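Parahox neighbor (PDB 5Z5M) probably performs the last two steps of urate degradation, hydrolysing 5-hydroxyisourate and decarboxylating the resulting OHCU stereoselectively to (S)-allantoin. Local coordinates at residues A[27-32]-A[69-74]. Sequence-based numbering, arbitrary orientation.
Sequences EHSAWV and LELLCA
Leu71 and Ala74, near the end of helix 65-73, meet the turn leading into helix 30-38 through van der Waals contacts alone; no hydrogen bond crosses between 27-32 and 69-74. The methyl of Ala74 approaches the Glu27 carbonyl, CB to O 3.6 Å, and lies 4.0 Å from CB of His28. CD1 of Leu71 rests against the Ser29 hydroxyl, 3.7 Å from OG, and more loosely against the Trp31 indole, 4.3 Å from CZ2. Glu27 touches with its aliphatic stem: CG, anti to the backbone N (chi1 -159°), sits 3.4 Å from Ala74 O and also lies over one face of the His28 ring, offset toward its rim. The bend at chi2 then carries the carboxylate away to a salt bridge with Arg169 of helix 151-173, the helix whose Val162 also packs on Leu71. Within the turn, Ser29 OG donates to Glu27 O over 2.8 Å, from well above the carbonyl plane. Replacing this serine by alanine would remove the hydroxyl, which would probably leave the Glu27 carbonyl without this donor and open a small gap beside CD1 of Leu71. In this OHCU decarboxylase part of the fusion protein, the turn before helix 30-38 and helix 65-73 are thus joined by non-directional touches, while the bond inside the turn holds the Ser29 hydroxyl.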
loop_
_atom_site.group_PDB
_atom_site.type_symbol
_atom_site.label_atom_id
_atom_site.label_comp_id
_atom_site.label_asym_id
_atom_site.label_seq_id
_atom_site.Cartn_x
_atom_site.Cartn_y
_atom_site.Cartn_z
ATOM N N GLU A 27 30.499 24.868 7.691
ATOM C CA GLU A 27 31.738 24.891 8.462
ATOM C C GLU A 27 32.896 25.543 7.722
ATOM O O GLU A 27 33.259 25.120 6.622
ATOM C CB GLU A 27 32.132 23.465 8.859
ATOM C CG GLU A 27 33.085 23.383 10.034
ATOM C CD GLU A 27 32.375 23.531 11.367
ATOM O OE1 GLU A 27 31.130 23.640 11.374
ATOM O OE2 GLU A 27 33.063 23.537 12.409
ATOM N N HIS A 28 33.473 26.569 8.345
ATOM C CA HIS A 28 34.622 27.289 7.799
ATOM C C HIS A 28 34.363 27.730 6.369
ATOM O O HIS A 28 35.260 27.690 5.528
ATOM C CB HIS A 28 35.883 26.424 7.856
ATOM C CG HIS A 28 36.224 25.943 9.233
ATOM N ND1 HIS A 28 35.526 26.333 10.353
ATOM C CD2 HIS A 28 37.190 25.096 9.665
ATOM C CE1 HIS A 28 36.046 25.750 11.420
ATOM N NE2 HIS A 28 37.056 24.995 11.029
ATOM N N SER A 29 33.126 28.135 6.101
ATOM C CA SER A 29 32.719 28.495 4.753
ATOM C C SER A 29 31.931 29.795 4.753
ATOM O O SER A 29 30.775 29.832 4.333
ATOM C CB SER A 29 31.890 27.370 4.131
ATOM O OG SER A 29 32.628 26.162 4.098
ATOM N N ALA A 30 32.567 30.864 5.223
ATOM C CA ALA A 30 31.926 32.173 5.266
ATOM C C ALA A 30 31.603 32.677 3.859
ATOM O O ALA A 30 30.746 33.545 3.693
ATOM C CB ALA A 30 32.806 33.177 6.000
ATOM N N TRP A 31 32.284 32.128 2.854
ATOM C CA TRP A 31 32.049 32.523 1.468
ATOM C C TRP A 31 30.604 32.278 1.030
ATOM O O TRP A 31 30.092 32.983 0.158
ATOM C CB TRP A 31 33.016 31.800 0.517
ATOM C CG TRP A 31 32.952 30.295 0.532
ATOM C CD1 TRP A 31 33.661 29.453 1.340
ATOM C CD2 TRP A 31 32.162 29.457 -0.324
ATOM N NE1 TRP A 31 33.350 28.146 1.054
ATOM C CE2 TRP A 31 32.433 28.119 0.035
ATOM C CE3 TRP A 31 31.247 29.707 -1.351
ATOM C CZ2 TRP A 31 31.825 27.037 -0.597
ATOM C CZ3 TRP A 31 30.641 28.628 -1.979
ATOM C CH2 TRP A 31 30.932 27.311 -1.598
ATOM N N VAL A 32 29.950 31.288 1.633
ATOM C CA VAL A 32 28.557 30.996 1.313
ATOM C C VAL A 32 27.674 32.173 1.702
ATOM O O VAL A 32 26.843 32.623 0.915
ATOM C CB VAL A 32 28.038 29.729 2.027
ATOM C CG1 VAL A 32 26.595 29.457 1.629
ATOM C CG2 VAL A 32 28.912 28.525 1.699
ATOM N N LEU A 69 34.763 19.800 -2.085
ATOM C CA LEU A 69 35.616 18.866 -1.356
ATOM C C LEU A 69 36.233 19.535 -0.129
ATOM O O LEU A 69 36.375 18.911 0.928
ATOM C CB LEU A 69 36.712 18.308 -2.262
ATOM C CG LEU A 69 37.470 17.111 -1.682
ATOM C CD1 LEU A 69 36.515 15.946 -1.438
ATOM C CD2 LEU A 69 38.616 16.697 -2.594
ATOM N N GLU A 70 36.584 20.811 -0.267
ATOM C CA GLU A 70 37.147 21.565 0.848
ATOM C C GLU A 70 36.114 21.811 1.943
ATOM O O GLU A 70 36.453 21.867 3.126
ATOM C CB GLU A 70 37.725 22.900 0.362
ATOM C CG GLU A 70 39.053 22.782 -0.378
ATOM C CD GLU A 70 40.244 22.536 0.544
ATOM O OE1 GLU A 70 40.054 22.020 1.666
ATOM O OE2 GLU A 70 41.383 22.863 0.141
ATOM N N LEU A 71 34.854 21.967 1.550
ATOM C CA LEU A 71 33.788 22.126 2.526
ATOM C C LEU A 71 33.649 20.842 3.342
ATOM O O LEU A 71 33.494 20.883 4.561
ATOM C CB LEU A 71 32.468 22.480 1.836
ATOM C CG LEU A 71 31.279 22.850 2.728
ATOM C CD1 LEU A 71 30.471 23.963 2.082
ATOM C CD2 LEU A 71 30.394 21.645 2.982
ATOM N N LEU A 72 33.707 19.703 2.659
ATOM C CA LEU A 72 33.638 18.408 3.331
ATOM C C LEU A 72 34.805 18.209 4.298
ATOM O O LEU A 72 34.611 17.769 5.429
ATOM C CB LEU A 72 33.614 17.270 2.310
ATOM C CG LEU A 72 32.409 17.195 1.372
ATOM C CD1 LEU A 72 32.503 15.967 0.483
ATOM C CD2 LEU A 72 31.101 17.201 2.158
ATOM N N CYS A 73 36.014 18.539 3.852
ATOM C CA CYS A 73 37.204 18.318 4.672
ATOM C C CYS A 73 37.262 19.269 5.859
ATOM O O CYS A 73 37.966 19.016 6.836
ATOM C CB CYS A 73 38.470 18.456 3.826
ATOM S SG CYS A 73 38.644 17.154 2.589
ATOM N N ALA A 74 36.513 20.362 5.772
ATOM C CA ALA A 74 36.450 21.323 6.860
ATOM C C ALA A 74 35.592 20.788 7.995
ATOM O O ALA A 74 35.639 21.294 9.115
ATOM C CB ALA A 74 35.904 22.659 6.364
#